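PDB 6H17: mutual gliding-motility protein MglA from Myxococcus xanthus DK 1622, which acts as a GTP-binding molecular switch of the small GTPase superfamily, coordinating social and adventurous gliding motility and controlling the direction and speed of movement. Local coordinates for residues 15-23 with 112-123; 96-106 with 134-145. All coordinates share one frame; numbering follows the deposited sequence. Where two conformers were deposited one is given.

Interaction 1: residues 15-23 with 112-123; sequences IVYYGPGLC and ANMESLENLRIN. With GSP (5'-guanosine-diphosphate-monothiophosphate), chain C.
Tyr-18, the last residue of strand 15-18, sends its ring across to helix 112-123 and ends on two asparagines one helical turn apart. Its hydroxyl OH donates to Asn-119 OD1 at 2.6 Å, arriving from above the carbonyl plane, and accepts from Asn-123 ND2 at 3.0 Å, in a bond bent to 143°. Both amides also bond to Asp-86 OD1, which ties helix 86-93 into the same polar cluster. A long, flat residue suits this span: Leu-120 CD1 sits over the centre of one ring face in a CH-pi contact, 3.9 Å from the Tyr-18 centroid. Leu-120 chi1 of 175°, with CG opposite the backbone N, puts that methyl there. A phenylalanine here would keep the ring against Leu-120, but would probably cost Asn-119 OD1 and Asn-123 ND2 the hydroxyl that links them, leaving OD1 to Arg-89 and ND2 to Asp-86. Gly-19 follows: at its backbone angles (phi 145°) a CB would press on the carbonyl O of Tyr-18 and collide with Cys-23 SG, so glycine lets the strand turn into the P-loop; on the helix side Ser-116 OG rests 3.2 Å from Gly-19 C. Pro-20 then lays its ring on the helix, CB against Ala-112 CB at 3.9 Å and CG against Asn-113 OD1 at 3.3 Å, while Asn-113 ND2 bonds to Asp-104 O. Small Ala-112 and Ser-116 let the proline ring come close. Pro-20 also starts the type II turn to Cys-23, within which Leu-22 N weakly hydrogen-bonds O3B of the nucleotide. The chemistry implies a P-loop seated by van der Waals packing of Pro-20 on Ala-112, Asn-113 and Ser-116, its strand end pinned by a buried hydroxyl that both gives and receives a bond.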
loop_
_atom_site.group_PDB
_atom_site.type_symbol
_atom_site.label_atom_id
_atom_site.label_comp_id
_atom_site.label_asym_id
_atom_site.label_seq_id
_atom_site.Cartn_x
_atom_site.Cartn_y
_atom_site.Cartn_z
ATOM N N ILE A 15 -5.088 3.720 2.962
ATOM C CA ILE A 15 -4.290 3.024 1.955
ATOM C C ILE A 15 -3.445 1.982 2.670
ATOM O O ILE A 15 -2.762 2.316 3.647
ATOM C CB ILE A 15 -3.350 3.985 1.206
ATOM C CG1 ILE A 15 -4.110 5.126 0.541
ATOM C CG2 ILE A 15 -2.467 3.209 0.213
ATOM C CD1 ILE A 15 -5.150 4.713 -0.348
ATOM N N VAL A 16 -3.479 0.734 2.197
ATOM C CA VAL A 16 -2.667 -0.335 2.777
ATOM C C VAL A 16 -1.611 -0.775 1.764
ATOM O O VAL A 16 -1.941 -1.134 0.625
ATOM C CB VAL A 16 -3.528 -1.529 3.237
ATOM C CG1 VAL A 16 -2.634 -2.666 3.726
ATOM C CG2 VAL A 16 -4.484 -1.080 4.329
ATOM N N TYR A 17 -0.347 -0.772 2.199
ATOM C CA TYR A 17 0.776 -1.356 1.470
ATOM C C TYR A 17 0.910 -2.810 1.900
ATOM O O TYR A 17 1.091 -3.105 3.097
ATOM C CB TYR A 17 2.044 -0.553 1.771
ATOM C CG TYR A 17 2.162 0.737 0.983
ATOM C CD1 TYR A 17 3.124 0.897 0.015
ATOM C CD2 TYR A 17 1.298 1.805 1.214
ATOM C CE1 TYR A 17 3.239 2.064 -0.711
ATOM C CE2 TYR A 17 1.414 2.974 0.495
ATOM C CZ TYR A 17 2.378 3.092 -0.470
ATOM O OH TYR A 17 2.442 4.272 -1.181
ATOM N N TYR A 18 0.844 -3.704 0.926
ATOM C CA TYR A 18 0.813 -5.143 1.138
ATOM C C TYR A 18 1.967 -5.768 0.378
ATOM O O TYR A 18 2.544 -5.140 -0.511
ATOM C CB TYR A 18 -0.508 -5.698 0.586
ATOM C CG TYR A 18 -1.142 -6.857 1.313
ATOM C CD1 TYR A 18 -1.974 -6.645 2.387
ATOM C CD2 TYR A 18 -0.950 -8.151 0.885
ATOM C CE1 TYR A 18 -2.583 -7.683 3.028
ATOM C CE2 TYR A 18 -1.552 -9.222 1.525
ATOM C CZ TYR A 18 -2.376 -8.971 2.607
ATOM O OH TYR A 18 -3.042 -9.984 3.268
ATOM N N GLY A 19 2.309 -7.013 0.704
ATOM C CA GLY A 19 3.364 -7.717 0.012
ATOM C C GLY A 19 4.132 -8.611 0.957
ATOM O O GLY A 19 3.958 -8.550 2.170
ATOM N N PRO A 20 5.016 -9.436 0.424
ATOM C CA PRO A 20 5.654 -10.484 1.237
ATOM C C PRO A 20 6.687 -9.913 2.200
ATOM O O PRO A 20 7.031 -8.733 2.182
ATOM C CB PRO A 20 6.269 -11.404 0.177
ATOM C CG PRO A 20 6.531 -10.507 -0.970
ATOM C CD PRO A 20 5.379 -9.532 -1.000
ATOM N N GLY A 21 7.196 -10.778 3.069
ATOM C CA GLY A 21 8.195 -10.344 4.026
ATOM C C GLY A 21 9.348 -9.642 3.367
ATOM O O GLY A 21 9.830 -10.069 2.313
ATOM N N LEU A 22 9.798 -8.552 3.973
ATOM C CA LEU A 22 11.008 -7.836 3.582
ATOM C C LEU A 22 10.944 -7.270 2.167
ATOM O O LEU A 22 11.988 -6.965 1.582
ATOM C CB LEU A 22 12.271 -8.697 3.794
ATOM C CG LEU A 22 12.490 -9.127 5.251
ATOM C CD1 LEU A 22 13.675 -10.126 5.331
ATOM C CD2 LEU A 22 12.710 -7.954 6.182
ATOM N N CYS A 23 9.760 -7.032 1.614
ATOM C CA CYS A 23 9.664 -6.616 0.220
ATOM C C CYS A 23 9.860 -5.122 -0.012
ATOM O O CYS A 23 10.127 -4.732 -1.154
ATOM C CB CYS A 23 8.340 -7.062 -0.380
ATOM S SG CYS A 23 6.902 -6.196 0.310
ATOM N N ALA A 112 6.986 -16.088 -3.079
ATOM C CA ALA A 112 6.466 -15.313 -1.966
ATOM C C ALA A 112 5.583 -14.177 -2.462
ATOM O O ALA A 112 4.547 -13.890 -1.856
ATOM C CB ALA A 112 7.613 -14.798 -1.099
ATOM N N ASN A 113 5.965 -13.530 -3.575
ATOM C CA ASN A 113 5.101 -12.523 -4.182
ATOM C C ASN A 113 3.746 -13.115 -4.531
ATOM O O ASN A 113 2.704 -12.538 -4.227
ATOM C CB ASN A 113 5.703 -11.982 -5.477
ATOM C CG ASN A 113 6.886 -11.066 -5.264
ATOM O OD1 ASN A 113 6.964 -10.339 -4.268
ATOM N ND2 ASN A 113 7.787 -11.045 -6.237
ATOM N N MET A 114 3.742 -14.286 -5.174
ATOM C CA MET A 114 2.476 -14.870 -5.604
ATOM C C MET A 114 1.627 -15.297 -4.419
ATOM O O MET A 114 0.404 -15.117 -4.436
ATOM C CB MET A 114 2.752 -16.059 -6.507
ATOM C CG MET A 114 3.348 -15.663 -7.818
ATOM S SD MET A 114 3.848 -17.110 -8.745
ATOM C CE MET A 114 3.969 -16.372 -10.362
ATOM N N GLU A 115 2.249 -15.875 -3.392
ATOM C CA GLU A 115 1.504 -16.254 -2.197
ATOM C C GLU A 115 0.871 -15.031 -1.552
ATOM O O GLU A 115 -0.301 -15.048 -1.160
ATOM C CB GLU A 115 2.433 -16.967 -1.209
ATOM C CG GLU A 115 1.810 -17.246 0.175
ATOM C CD GLU A 115 1.276 -18.654 0.323
ATOM O OE1 GLU A 115 1.482 -19.251 1.402
ATOM O OE2 GLU A 115 0.658 -19.162 -0.639
ATOM N N SER A 116 1.638 -13.953 -1.428
ATOM C CA SER A 116 1.123 -12.747 -0.799
ATOM C C SER A 116 0.007 -12.103 -1.615
ATOM O O SER A 116 -0.954 -11.590 -1.041
ATOM C CB SER A 116 2.264 -11.765 -0.555
ATOM O OG SER A 116 1.815 -10.607 0.106
ATOM N N LEU A 117 0.126 -12.103 -2.943
ATOM C CA LEU A 117 -0.916 -11.512 -3.784
ATOM C C LEU A 117 -2.211 -12.312 -3.683
ATOM O O LEU A 117 -3.306 -11.735 -3.627
ATOM C CB LEU A 117 -0.409 -11.424 -5.227
ATOM C CG LEU A 117 -1.378 -10.868 -6.262
ATOM C CD1 LEU A 117 -1.850 -9.482 -5.854
ATOM C CD2 LEU A 117 -0.685 -10.856 -7.632
ATOM N N GLU A 118 -2.113 -13.637 -3.643
ATOM C CA GLU A 118 -3.306 -14.449 -3.437
ATOM C C GLU A 118 -3.892 -14.219 -2.045
ATOM O O GLU A 118 -5.122 -14.150 -1.879
ATOM C CB GLU A 118 -2.989 -15.924 -3.678
ATOM C CG GLU A 118 -4.170 -16.833 -3.404
ATOM C CD GLU A 118 -5.321 -16.675 -4.382
ATOM O OE1 GLU A 118 -6.339 -17.382 -4.184
ATOM O OE2 GLU A 118 -5.246 -15.860 -5.331
ATOM N N ASN A 119 -3.031 -14.098 -1.034
ATOM C CA ASN A 119 -3.480 -13.796 0.316
ATOM C C ASN A 119 -4.218 -12.468 0.378
ATOM O O ASN A 119 -5.219 -12.352 1.098
ATOM C CB ASN A 119 -2.250 -13.803 1.228
ATOM C CG ASN A 119 -2.566 -13.506 2.663
ATOM O OD1 ASN A 119 -2.147 -12.469 3.187
ATOM N ND2 ASN A 119 -3.261 -14.415 3.328
ATOM N N LEU A 120 -3.740 -11.453 -0.355
ATOM C CA LEU A 120 -4.466 -10.188 -0.448
ATOM C C LEU A 120 -5.865 -10.407 -1.011
ATOM O O LEU A 120 -6.854 -9.896 -0.473
ATOM C CB LEU A 120 -3.697 -9.209 -1.338
ATOM C CG LEU A 120 -4.375 -7.870 -1.649
ATOM C CD1 LEU A 120 -4.688 -7.077 -0.392
ATOM C CD2 LEU A 120 -3.495 -7.073 -2.621
ATOM N N ARG A 121 -5.959 -11.148 -2.114
ATOM C CA ARG A 121 -7.263 -11.384 -2.729
ATOM C C ARG A 121 -8.201 -12.098 -1.768
ATOM O O ARG A 121 -9.370 -11.717 -1.629
ATOM C CB ARG A 121 -7.070 -12.187 -4.016
ATOM C CG ARG A 121 -8.347 -12.400 -4.810
ATOM C CD ARG A 121 -8.112 -13.320 -5.999
ATOM N NE ARG A 121 -8.017 -14.720 -5.591
ATOM C CZ ARG A 121 -9.067 -15.488 -5.310
ATOM N NH1 ARG A 121 -10.291 -14.989 -5.388
ATOM N NH2 ARG A 121 -8.892 -16.752 -4.948
ATOM N N ILE A 122 -7.700 -13.131 -1.082
ATOM C CA ILE A 122 -8.520 -13.897 -0.157
ATOM C C ILE A 122 -8.942 -13.048 1.026
ATOM O O ILE A 122 -10.103 -13.086 1.447
ATOM C CB ILE A 122 -7.747 -15.159 0.288
ATOM C CG1 ILE A 122 -7.577 -16.142 -0.870
ATOM C CG2 ILE A 122 -8.435 -15.788 1.507
ATOM C CD1 ILE A 122 -8.862 -16.788 -1.349
ATOM N N ASN A 123 -8.019 -12.274 1.587
ATOM C CA ASN A 123 -8.362 -11.473 2.759
ATOM C C ASN A 123 -9.372 -10.400 2.405
ATOM O O ASN A 123 -10.266 -10.099 3.209
ATOM C CB ASN A 123 -7.105 -10.891 3.398
ATOM C CG ASN A 123 -6.378 -11.915 4.241
ATOM O OD1 ASN A 123 -6.930 -12.964 4.596
ATOM N ND2 ASN A 123 -5.142 -11.632 4.571
HETATM P PG GSP C . 7.946 -6.709 6.707
HETATM O O3B GSP C . 8.921 -6.061 5.537
HETATM S S1G GSP C . 8.879 -8.189 7.383
HETATM O O2G GSP C . 7.686 -5.563 7.706
HETATM O O3G GSP C . 6.643 -7.073 5.988
HETATM P PB GSP C . 8.825 -4.723 4.695
HETATM O O1B GSP C . 8.092 -4.962 3.428
HETATM O O2B GSP C . 8.331 -3.607 5.534
HETATM P PA GSP C . 11.322 -3.261 4.588
HETATM O O1A GSP C . 10.783 -2.067 3.955
HETATM O O2A GSP C . 11.652 -3.198 6.015
HETATM O O3A GSP C . 10.376 -4.510 4.314
HETATM O "O5'" GSP C . 12.590 -3.687 3.717
HETATM C "C5'" GSP C . 13.314 -4.865 4.033
HETATM C "C4'" GSP C . 14.760 -4.737 3.569
HETATM O "O4'" GSP C . 14.794 -4.583 2.136
HETATM C "C3'" GSP C . 15.438 -3.523 4.147
HETATM O "O3'" GSP C . 16.787 -3.836 4.456
HETATM C "C2'" GSP C . 15.402 -2.471 3.041
HETATM O "O2'" GSP C . 16.427 -1.522 3.075
HETATM C "C1'" GSP C . 15.492 -3.391 1.814
HETATM N N9 GSP C . 14.935 -2.820 0.594
HETATM C C8 GSP C . 13.692 -2.283 0.463
HETATM N N7 GSP C . 13.518 -1.850 -0.803
HETATM C C5 GSP C . 14.678 -2.122 -1.481
HETATM C C6 GSP C . 15.083 -1.891 -2.794
HETATM O O6 GSP C . 14.382 -1.353 -3.685
HETATM N N1 GSP C . 16.344 -2.289 -3.109
HETATM C C2 GSP C . 17.179 -2.904 -2.211
HETATM N N2 GSP C . 18.384 -3.274 -2.607
HETATM N N3 GSP C . 16.811 -3.132 -0.929
HETATM C C4 GSP C . 15.570 -2.726 -0.606
#

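Interaction 2: residues 96-106 with 134-145; sequences VDGVVFVADSQ and IPYVIQYNKRDL. With GSP (5'-guanosine-diphosphate-monothiophosphate), chain C.
Strands 98-104 and 136-141 run parallel, 19° apart, in strict register from Val-99 beside Tyr-136 to Asp-104 beside Asn-141, with Val-99, Phe-101 and Ala-103 each donating to and accepting from the partner backbone. On the Phe-101 side of the sheet, that side chain runs alongside Ile-138, CD1 to CD1 at 3.9 Å, and the Tyr-136 ring turns its edge to Phe-101 CB. Bulky Phe-101 and Tyr-136 both reach Leu-117 of helix 110-125. On the other face, Val-102 CG1 packs against Gln-139 OE1 at 3.5 Å, an oxygen whose hydrogen bond comes from Asn-28 ND2. At the strand ends, Asn-141 O accepts from Ser-105 N and Ser-105 OG, from opposite faces of its plane. Lys-142 stretches out so that NZ reaches Asp-104 OD2 at 2.8 Å from above the carboxylate plane, while Gln-106 NE2 bonds to both carboxylate oxygens. Asn-141 ND2 donates to N7 of guanine at 3.0 Å, its OD1 accepting from Ala-170 N to help fix the amide, and Asp-144 OD2 and OD1 accept from the base's N1 and N2. By this pattern the NKxD motif selects guanine in small GTPases, here with its lysine anchored to the neighbouring strand by a salt bridge.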
loop_
_atom_site.group_PDB
_atom_site.type_symbol
_atom_site.label_atom_id
_atom_site.label_comp_id
_atom_site.label_asym_id
_atom_site.label_seq_id
_atom_site.Cartn_x
_atom_site.Cartn_y
_atom_site.Cartn_z
ATOM N N VAL A 96 -10.151 -0.684 4.258
ATOM C CA VAL A 96 -9.212 -0.164 3.266
ATOM C C VAL A 96 -9.960 0.472 2.102
ATOM O O VAL A 96 -10.993 -0.035 1.642
ATOM C CB VAL A 96 -8.265 -1.284 2.800
ATOM C CG1 VAL A 96 -9.047 -2.416 2.111
ATOM C CG2 VAL A 96 -7.196 -0.723 1.862
ATOM N N ASP A 97 -9.419 1.584 1.605
ATOM C CA ASP A 97 -9.929 2.258 0.414
ATOM C C ASP A 97 -9.066 2.053 -0.815
ATOM O O ASP A 97 -9.584 2.128 -1.935
ATOM C CB ASP A 97 -10.077 3.758 0.678
ATOM C CG ASP A 97 -11.038 4.031 1.795
ATOM O OD1 ASP A 97 -12.200 3.581 1.691
ATOM O OD2 ASP A 97 -10.640 4.625 2.808
ATOM N N GLY A 98 -7.777 1.833 -0.651
ATOM C CA GLY A 98 -6.918 1.519 -1.784
ATOM C C GLY A 98 -5.746 0.695 -1.315
ATOM O O GLY A 98 -5.330 0.792 -0.155
ATOM N N VAL A 99 -5.201 -0.108 -2.224
ATOM C CA VAL A 99 -4.092 -0.999 -1.904
ATOM C C VAL A 99 -2.937 -0.781 -2.866
ATOM O O VAL A 99 -3.129 -0.595 -4.074
ATOM C CB VAL A 99 -4.531 -2.474 -1.947
ATOM C CG1 VAL A 99 -3.344 -3.408 -1.797
ATOM C CG2 VAL A 99 -5.551 -2.762 -0.866
ATOM N N VAL A 100 -1.724 -0.811 -2.325
ATOM C CA VAL A 100 -0.495 -0.896 -3.107
ATOM C C VAL A 100 0.097 -2.253 -2.794
ATOM O O VAL A 100 0.400 -2.541 -1.624
ATOM C CB VAL A 100 0.507 0.204 -2.737
ATOM C CG1 VAL A 100 1.808 -0.012 -3.491
ATOM C CG2 VAL A 100 -0.061 1.587 -3.017
ATOM N N PHE A 101 0.270 -3.094 -3.812
ATOM C CA PHE A 101 0.989 -4.350 -3.634
ATOM C C PHE A 101 2.445 -4.117 -4.000
ATOM O O PHE A 101 2.746 -3.782 -5.149
ATOM C CB PHE A 101 0.408 -5.477 -4.476
ATOM C CG PHE A 101 1.066 -6.796 -4.197
ATOM C CD1 PHE A 101 2.167 -7.240 -4.929
ATOM C CD2 PHE A 101 0.607 -7.581 -3.156
ATOM C CE1 PHE A 101 2.767 -8.456 -4.642
ATOM C CE2 PHE A 101 1.209 -8.790 -2.854
ATOM C CZ PHE A 101 2.258 -9.235 -3.604
ATOM N N VAL A 102 3.346 -4.310 -3.050
ATOM C CA VAL A 102 4.775 -4.134 -3.248
ATOM C C VAL A 102 5.368 -5.512 -3.492
ATOM O O VAL A 102 5.429 -6.345 -2.583
ATOM C CB VAL A 102 5.437 -3.447 -2.051
ATOM C CG1 VAL A 102 6.930 -3.281 -2.288
ATOM C CG2 VAL A 102 4.782 -2.095 -1.753
ATOM N N ALA A 103 5.795 -5.776 -4.722
ATOM C CA ALA A 103 6.429 -7.042 -5.065
ATOM C C ALA A 103 7.939 -6.904 -4.967
ATOM O O ALA A 103 8.518 -5.883 -5.361
ATOM C CB ALA A 103 6.034 -7.436 -6.480
ATOM N N ASP A 104 8.579 -7.924 -4.422
ATOM C CA ASP A 104 10.038 -7.988 -4.396
ATOM C C ASP A 104 10.513 -8.566 -5.722
ATOM O O ASP A 104 10.229 -9.722 -6.031
ATOM C CB ASP A 104 10.473 -8.867 -3.224
ATOM C CG ASP A 104 11.977 -8.836 -2.987
ATOM O OD1 ASP A 104 12.745 -8.787 -3.978
ATOM O OD2 ASP A 104 12.400 -8.850 -1.805
ATOM N N SER A 105 11.243 -7.787 -6.514
ATOM C CA SER A 105 11.602 -8.261 -7.849
ATOM C C SER A 105 12.619 -9.396 -7.838
ATOM O O SER A 105 12.851 -10.005 -8.894
ATOM C CB SER A 105 12.193 -7.123 -8.691
ATOM O OG SER A 105 11.213 -6.142 -9.010
ATOM N N GLN A 106 13.283 -9.677 -6.720
ATOM C CA GLN A 106 14.279 -10.746 -6.711
ATOM C C GLN A 106 13.648 -12.072 -7.134
ATOM O O GLN A 106 12.584 -12.464 -6.649
ATOM C CB GLN A 106 14.873 -10.914 -5.319
ATOM C CG GLN A 106 15.652 -9.729 -4.842
ATOM C CD GLN A 106 16.176 -9.932 -3.450
ATOM O OE1 GLN A 106 17.328 -10.334 -3.255
ATOM N NE2 GLN A 106 15.335 -9.692 -2.467
ATOM N N ILE A 134 -11.386 -2.657 -6.271
ATOM C CA ILE A 134 -10.847 -1.642 -5.368
ATOM C C ILE A 134 -9.721 -0.874 -6.056
ATOM O O ILE A 134 -9.001 -1.434 -6.897
ATOM C CB ILE A 134 -10.388 -2.316 -4.061
ATOM C CG1 ILE A 134 -10.191 -1.311 -2.927
ATOM C CG2 ILE A 134 -9.118 -3.087 -4.281
ATOM C CD1 ILE A 134 -9.813 -1.969 -1.601
ATOM N N PRO A 135 -9.533 0.406 -5.743
ATOM C CA PRO A 135 -8.309 1.099 -6.174
ATOM C C PRO A 135 -7.071 0.303 -5.793
ATOM O O PRO A 135 -6.884 -0.064 -4.626
ATOM C CB PRO A 135 -8.388 2.423 -5.416
ATOM C CG PRO A 135 -9.882 2.673 -5.355
ATOM C CD PRO A 135 -10.466 1.330 -5.060
ATOM N N TYR A 136 -6.216 0.033 -6.784
ATOM C CA TYR A 136 -5.145 -0.947 -6.624
ATOM C C TYR A 136 -4.034 -0.651 -7.614
ATOM O O TYR A 136 -4.279 -0.515 -8.813
ATOM C CB TYR A 136 -5.722 -2.355 -6.837
ATOM C CG TYR A 136 -4.696 -3.452 -6.981
ATOM C CD1 TYR A 136 -3.610 -3.516 -6.140
ATOM C CD2 TYR A 136 -4.821 -4.428 -7.963
ATOM C CE1 TYR A 136 -2.649 -4.497 -6.273
ATOM C CE2 TYR A 136 -3.866 -5.434 -8.101
ATOM C CZ TYR A 136 -2.783 -5.448 -7.246
ATOM O OH TYR A 136 -1.798 -6.413 -7.335
ATOM N N VAL A 137 -2.815 -0.553 -7.104
ATOM C CA VAL A 137 -1.611 -0.310 -7.895
ATOM C C VAL A 137 -0.571 -1.318 -7.461
ATOM O O VAL A 137 -0.495 -1.673 -6.279
ATOM C CB VAL A 137 -1.097 1.125 -7.686
ATOM C CG1 VAL A 137 0.239 1.368 -8.385
ATOM C CG2 VAL A 137 -2.162 2.140 -8.138
ATOM N N ILE A 138 0.229 -1.784 -8.402
ATOM C CA ILE A 138 1.311 -2.722 -8.112
ATOM C C ILE A 138 2.661 -2.051 -8.339
ATOM O O ILE A 138 2.856 -1.311 -9.317
ATOM C CB ILE A 138 1.179 -4.039 -8.910
ATOM C CG1 ILE A 138 2.198 -5.068 -8.380
ATOM C CG2 ILE A 138 1.326 -3.830 -10.394
ATOM C CD1 ILE A 138 1.818 -6.526 -8.718
ATOM N N GLN A 139 3.593 -2.318 -7.437
ATOM C CA GLN A 139 4.948 -1.799 -7.498
ATOM C C GLN A 139 5.931 -2.947 -7.618
ATOM O O GLN A 139 5.900 -3.883 -6.811
ATOM C CB GLN A 139 5.238 -1.000 -6.233
ATOM C CG GLN A 139 6.605 -0.338 -6.237
ATOM C CD GLN A 139 6.924 0.335 -4.934
ATOM O OE1 GLN A 139 7.535 -0.260 -4.049
ATOM N NE2 GLN A 139 6.505 1.597 -4.799
ATOM N N TYR A 140 6.809 -2.878 -8.607
ATOM C CA TYR A 140 7.885 -3.851 -8.771
ATOM C C TYR A 140 9.125 -3.239 -8.134
ATOM O O TYR A 140 9.854 -2.479 -8.770
ATOM C CB TYR A 140 8.113 -4.188 -10.238
ATOM C CG TYR A 140 6.867 -4.602 -11.000
ATOM C CD1 TYR A 140 5.893 -5.423 -10.427
ATOM C CD2 TYR A 140 6.650 -4.152 -12.294
ATOM C CE1 TYR A 140 4.752 -5.797 -11.150
ATOM C CE2 TYR A 140 5.523 -4.513 -13.006
ATOM C CZ TYR A 140 4.583 -5.334 -12.417
ATOM O OH TYR A 140 3.437 -5.707 -13.108
ATOM N N ASN A 141 9.347 -3.562 -6.865
ATOM C CA ASN A 141 10.410 -2.947 -6.082
ATOM C C ASN A 141 11.704 -3.737 -6.221
ATOM O O ASN A 141 11.744 -4.863 -6.727
ATOM C CB ASN A 141 9.966 -2.821 -4.619
ATOM C CG ASN A 141 10.861 -1.937 -3.806
ATOM O OD1 ASN A 141 11.364 -0.917 -4.298
ATOM N ND2 ASN A 141 11.097 -2.316 -2.560
ATOM N N LYS A 142 12.785 -3.120 -5.771
ATOM C CA LYS A 142 14.132 -3.718 -5.814
ATOM C C LYS A 142 14.647 -3.891 -7.245
ATOM O O LYS A 142 15.371 -4.841 -7.554
ATOM C CB LYS A 142 14.262 -5.010 -5.001
ATOM C CG LYS A 142 13.585 -4.939 -3.630
ATOM C CD LYS A 142 14.209 -5.896 -2.630
ATOM C CE LYS A 142 13.487 -5.821 -1.298
ATOM N NZ LYS A 142 13.942 -6.926 -0.390
ATOM N N ARG A 143 14.362 -2.907 -8.109
ATOM C CA ARG A 143 14.847 -2.959 -9.483
ATOM C C ARG A 143 16.356 -2.831 -9.576
ATOM O O ARG A 143 16.921 -3.138 -10.629
ATOM C CB ARG A 143 14.211 -1.858 -10.342
ATOM C CG ARG A 143 12.694 -1.886 -10.420
ATOM C CD ARG A 143 12.136 -3.228 -10.838
ATOM N NE ARG A 143 12.796 -3.714 -12.043
ATOM C CZ ARG A 143 12.812 -4.979 -12.437
ATOM N NH1 ARG A 143 12.157 -5.896 -11.760
ATOM N NH2 ARG A 143 13.456 -5.321 -13.543
ATOM N N ASP A 144 17.019 -2.403 -8.503
ATOM C CA ASP A 144 18.457 -2.206 -8.486
ATOM C C ASP A 144 19.239 -3.501 -8.361
ATOM O O ASP A 144 20.456 -3.494 -8.579
ATOM C CB ASP A 144 18.832 -1.297 -7.303
ATOM C CG ASP A 144 18.417 -1.876 -5.966
ATOM O OD1 ASP A 144 19.289 -2.039 -5.089
ATOM O OD2 ASP A 144 17.221 -2.180 -5.780
ATOM N N LEU A 145 18.596 -4.605 -8.015
ATOM C CA LEU A 145 19.336 -5.807 -7.669
ATOM C C LEU A 145 19.640 -6.653 -8.915
ATOM O O LEU A 145 18.811 -6.739 -9.828
ATOM C CB LEU A 145 18.575 -6.629 -6.636
ATOM C CG LEU A 145 18.504 -5.956 -5.265
ATOM C CD1 LEU A 145 17.724 -6.802 -4.284
ATOM C CD2 LEU A 145 19.911 -5.680 -4.743
HETATM P PG GSP C . 7.946 -6.709 6.707
HETATM O O3B GSP C . 8.921 -6.061 5.537
HETATM S S1G GSP C . 8.879 -8.189 7.383
HETATM O O2G GSP C . 7.686 -5.563 7.706
HETATM O O3G GSP C . 6.643 -7.073 5.988
HETATM P PB GSP C . 8.825 -4.723 4.695
HETATM O O1B GSP C . 8.092 -4.962 3.428
HETATM O O2B GSP C . 8.331 -3.607 5.534
HETATM P PA GSP C . 11.322 -3.261 4.588
HETATM O O1A GSP C . 10.783 -2.067 3.955
HETATM O O2A GSP C . 11.652 -3.198 6.015
HETATM O O3A GSP C . 10.376 -4.510 4.314
HETATM O "O5'" GSP C . 12.590 -3.687 3.717
HETATM C "C5'" GSP C . 13.314 -4.865 4.033
HETATM C "C4'" GSP C . 14.760 -4.737 3.569
HETATM O "O4'" GSP C . 14.794 -4.583 2.136
HETATM C "C3'" GSP C . 15.438 -3.523 4.147
HETATM O "O3'" GSP C . 16.787 -3.836 4.456
HETATM C "C2'" GSP C . 15.402 -2.471 3.041
HETATM O "O2'" GSP C . 16.427 -1.522 3.075
HETATM C "C1'" GSP C . 15.492 -3.391 1.814
HETATM N N9 GSP C . 14.935 -2.820 0.594
HETATM C C8 GSP C . 13.692 -2.283 0.463
HETATM N N7 GSP C . 13.518 -1.850 -0.803
HETATM C C5 GSP C . 14.678 -2.122 -1.481
HETATM C C6 GSP C . 15.083 -1.891 -2.794
HETATM O O6 GSP C . 14.382 -1.353 -3.685
HETATM N N1 GSP C . 16.344 -2.289 -3.109
HETATM C C2 GSP C . 17.179 -2.904 -2.211
HETATM N N2 GSP C . 18.384 -3.274 -2.607
HETATM N N3 GSP C . 16.811 -3.132 -0.929
HETATM C C4 GSP C . 15.570 -2.726 -0.606
#

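Following the chain from the N terminus, strand 10-18 and the P-loop are the first parts to enter a contact, and interaction 1 closes a long loop, bringing helix 110-125 against them. Strand 98-104 lies within that loop; interaction 2 joins it to strand 136-141 beyond the helix, completing a beta-alpha-beta unit. The segments therefore alternate along the chain, and the two contacts cross. Both involve one sheet, where strands 10-18 and 98-104 are neighbours, and both border the nucleotide: interaction 1 by its phosphates, interaction 2 by its guanine. They touch directly where Lys-142 NZ makes a probable hydrogen bond to Leu-22 O and Cys-23 SG packs on Val-102 O, linking P-loop, central strand and base-binding loop.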